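PDB 6EZ7: protein PES4 from Saccharomyces cerevisiae S288C, which probably binds RNA, including mRNA 3'-untranslated regions and poly(A) or poly(U) tracts, and is represented here by its third RNA recognition motif. Local coordinates for residues T11-R15 and D16-N20. Numbering follows the deposited sequence. Where two conformers were deposited one is given.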
loop_
_atom_site.group_PDB
_atom_site.type_symbol
_atom_site.label_atom_id
_atom_site.label_comp_id
_atom_site.label_asym_id
_atom_site.label_seq_id
_atom_site.Cartn_x
_atom_site.Cartn_y
_atom_site.Cartn_z
ATOM N N THR A 11 -9.593 -8.422 5.932
ATOM C CA THR A 11 -9.525 -9.622 5.103
ATOM C C THR A 11 -10.428 -9.546 3.871
ATOM O O THR A 11 -10.182 -10.225 2.881
ATOM C CB THR A 11 -9.886 -10.880 5.910
ATOM O OG1 THR A 11 -11.181 -10.717 6.499
ATOM C CG2 THR A 11 -8.859 -11.116 7.009
ATOM N N ILE A 12 -11.463 -8.715 3.924
ATOM C CA ILE A 12 -12.365 -8.587 2.782
ATOM C C ILE A 12 -11.882 -7.559 1.753
ATOM O O ILE A 12 -12.583 -7.266 0.787
ATOM C CB ILE A 12 -13.800 -8.224 3.235
ATOM C CG1 ILE A 12 -13.787 -7.250 4.416
ATOM C CG2 ILE A 12 -14.557 -9.482 3.630
ATOM C CD1 ILE A 12 -13.168 -5.910 4.133
ATOM N N THR A 13 -10.689 -7.009 1.974
ATOM C CA THR A 13 -10.102 -6.039 1.052
ATOM C C THR A 13 -9.997 -6.604 -0.358
ATOM O O THR A 13 -9.567 -7.743 -0.550
ATOM C CB THR A 13 -8.708 -5.599 1.528
ATOM O OG1 THR A 13 -8.810 -5.067 2.854
ATOM C CG2 THR A 13 -8.121 -4.542 0.603
ATOM N N THR A 14 -10.409 -5.811 -1.342
ATOM C CA THR A 14 -10.326 -6.233 -2.731
ATOM C C THR A 14 -9.286 -5.424 -3.473
ATOM O O THR A 14 -8.865 -4.364 -3.012
ATOM C CB THR A 14 -11.662 -6.074 -3.463
ATOM O OG1 THR A 14 -11.944 -4.678 -3.628
ATOM C CG2 THR A 14 -12.790 -6.744 -2.687
ATOM N N ARG A 15 -8.877 -5.920 -4.631
ATOM C CA ARG A 15 -7.940 -5.191 -5.476
ATOM C C ARG A 15 -8.511 -3.818 -5.824
ATOM O O ARG A 15 -7.783 -2.834 -5.900
ATOM C CB ARG A 15 -7.633 -5.987 -6.744
ATOM C CG ARG A 15 -6.568 -5.372 -7.626
ATOM C CD ARG A 15 -6.240 -6.281 -8.801
ATOM N NE ARG A 15 -5.210 -5.703 -9.660
ATOM C CZ ARG A 15 -3.909 -5.943 -9.533
ATOM N NH1 ARG A 15 -3.470 -6.759 -8.583
ATOM N NH2 ARG A 15 -3.045 -5.369 -10.361
ATOM N N ASP A 16 -9.828 -3.760 -6.023
ATOM C CA ASP A 16 -10.501 -2.496 -6.328
ATOM C C ASP A 16 -10.402 -1.498 -5.177
ATOM O O ASP A 16 -10.260 -0.293 -5.403
ATOM C CB ASP A 16 -11.972 -2.733 -6.670
ATOM C CG ASP A 16 -12.161 -3.340 -8.045
ATOM O OD1 ASP A 16 -11.228 -3.247 -8.874
ATOM O OD2 ASP A 16 -13.251 -3.898 -8.300
ATOM N N ASP A 17 -10.495 -1.996 -3.945
ATOM C CA ASP A 17 -10.328 -1.142 -2.769
ATOM C C ASP A 17 -8.972 -0.457 -2.789
ATOM O O ASP A 17 -8.876 0.745 -2.544
ATOM C CB ASP A 17 -10.471 -1.942 -1.475
ATOM C CG ASP A 17 -11.870 -2.480 -1.272
ATOM O OD1 ASP A 17 -12.823 -1.870 -1.799
ATOM O OD2 ASP A 17 -12.017 -3.513 -0.581
ATOM N N ILE A 18 -7.924 -1.224 -3.068
ATOM C CA ILE A 18 -6.584 -0.655 -3.119
ATOM C C ILE A 18 -6.504 0.362 -4.247
ATOM O O ILE A 18 -5.976 1.456 -4.075
ATOM C CB ILE A 18 -5.507 -1.730 -3.321
ATOM C CG1 ILE A 18 -5.637 -2.821 -2.256
ATOM C CG2 ILE A 18 -4.129 -1.106 -3.272
ATOM C CD1 ILE A 18 -5.524 -2.304 -0.853
ATOM N N LEU A 19 -7.039 -0.011 -5.402
ATOM C CA LEU A 19 -7.051 0.875 -6.555
ATOM C C LEU A 19 -7.789 2.168 -6.252
ATOM O O LEU A 19 -7.293 3.256 -6.526
ATOM C CB LEU A 19 -7.696 0.179 -7.750
ATOM C CG LEU A 19 -6.780 -0.684 -8.612
ATOM C CD1 LEU A 19 -7.599 -1.520 -9.583
ATOM C CD2 LEU A 19 -5.781 0.192 -9.362
ATOM N N ASN A 20 -8.973 2.052 -5.672
ATOM C CA ASN A 20 -9.798 3.226 -5.459
ATOM C C ASN A 20 -9.209 4.187 -4.437
ATOM O O ASN A 20 -9.229 5.400 -4.637
ATOM C CB ASN A 20 -11.207 2.805 -5.060
ATOM C CG ASN A 20 -12.025 2.385 -6.256
ATOM O OD1 ASN A 20 -12.649 1.320 -6.274
ATOM N ND2 ASN A 20 -12.001 3.216 -7.286
HETATM O O HOH W 1 -13.883 -4.558 0.648
HETATM O O HOH W 2 -14.280 -3.639 -3.256
#
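One face of the Asp-17 carboxylate is taken by Thr-14: hydroxyl OG1 sits over its middle, 3.2 Å from CG, and the Thr-14 amide reaches OD2 from the same side. That N-H meets Asp-17 OD2 at 2.9 Å, 45° out of the carboxylate plane. Two waters bind the carboxylate oxygens, and the Asp-17 side chain also touches Phe-66 of strand 65-66. One water, close to the plane beyond OD2, donates to OD2 and to Ile-12 O; the other, on the Thr-14 side of the plane, donates to OD1 and bonds with OG1 of Thr-14. In return, Asp-17 N donates a hydrogen bond to Thr-14 OG1, 3.1 Å, so each residue's side chain accepts from the other's backbone N-H, the reciprocal pair of a capping box, with Thr-14 as N-cap of helix 15-22. Thr-14 holds OG1 between its own N and carbonyl carbon (chi1 69°), facing the first turn; the Asp-17 carboxylate folds back beside its own backbone N (chi1 -66°), bringing OD2 within reach of the Thr-14 amide. Two backbone i to i+4 bonds follow, Ile-18 N to Thr-14 O, 3.3 Å, and Leu-19 N to Arg-15 O, 3.0 Å. On the buried side, methyl CG2 of Thr-13 meets Ile-18 CD1 at 3.7 Å, the side chains nearly perpendicular. Ile-18 continues inward onto Ile-6, Leu-9 and Val-46, packing the first helix of the RRM fold on its sheet, while Thr-13 OG1 bonds to Pro-10 O. Replacing Asp-17 with an alanine would probably leave the Thr-14 amide without its acceptor and the water bridge to Ile-12 broken, freeing the loop to shift. Thr-14 OG1 and the Asp-17 carboxylate thus satisfy polar groups where the loop from strand 3-9 becomes helix, and a negative charge here is likely to be favoured by the helix dipole.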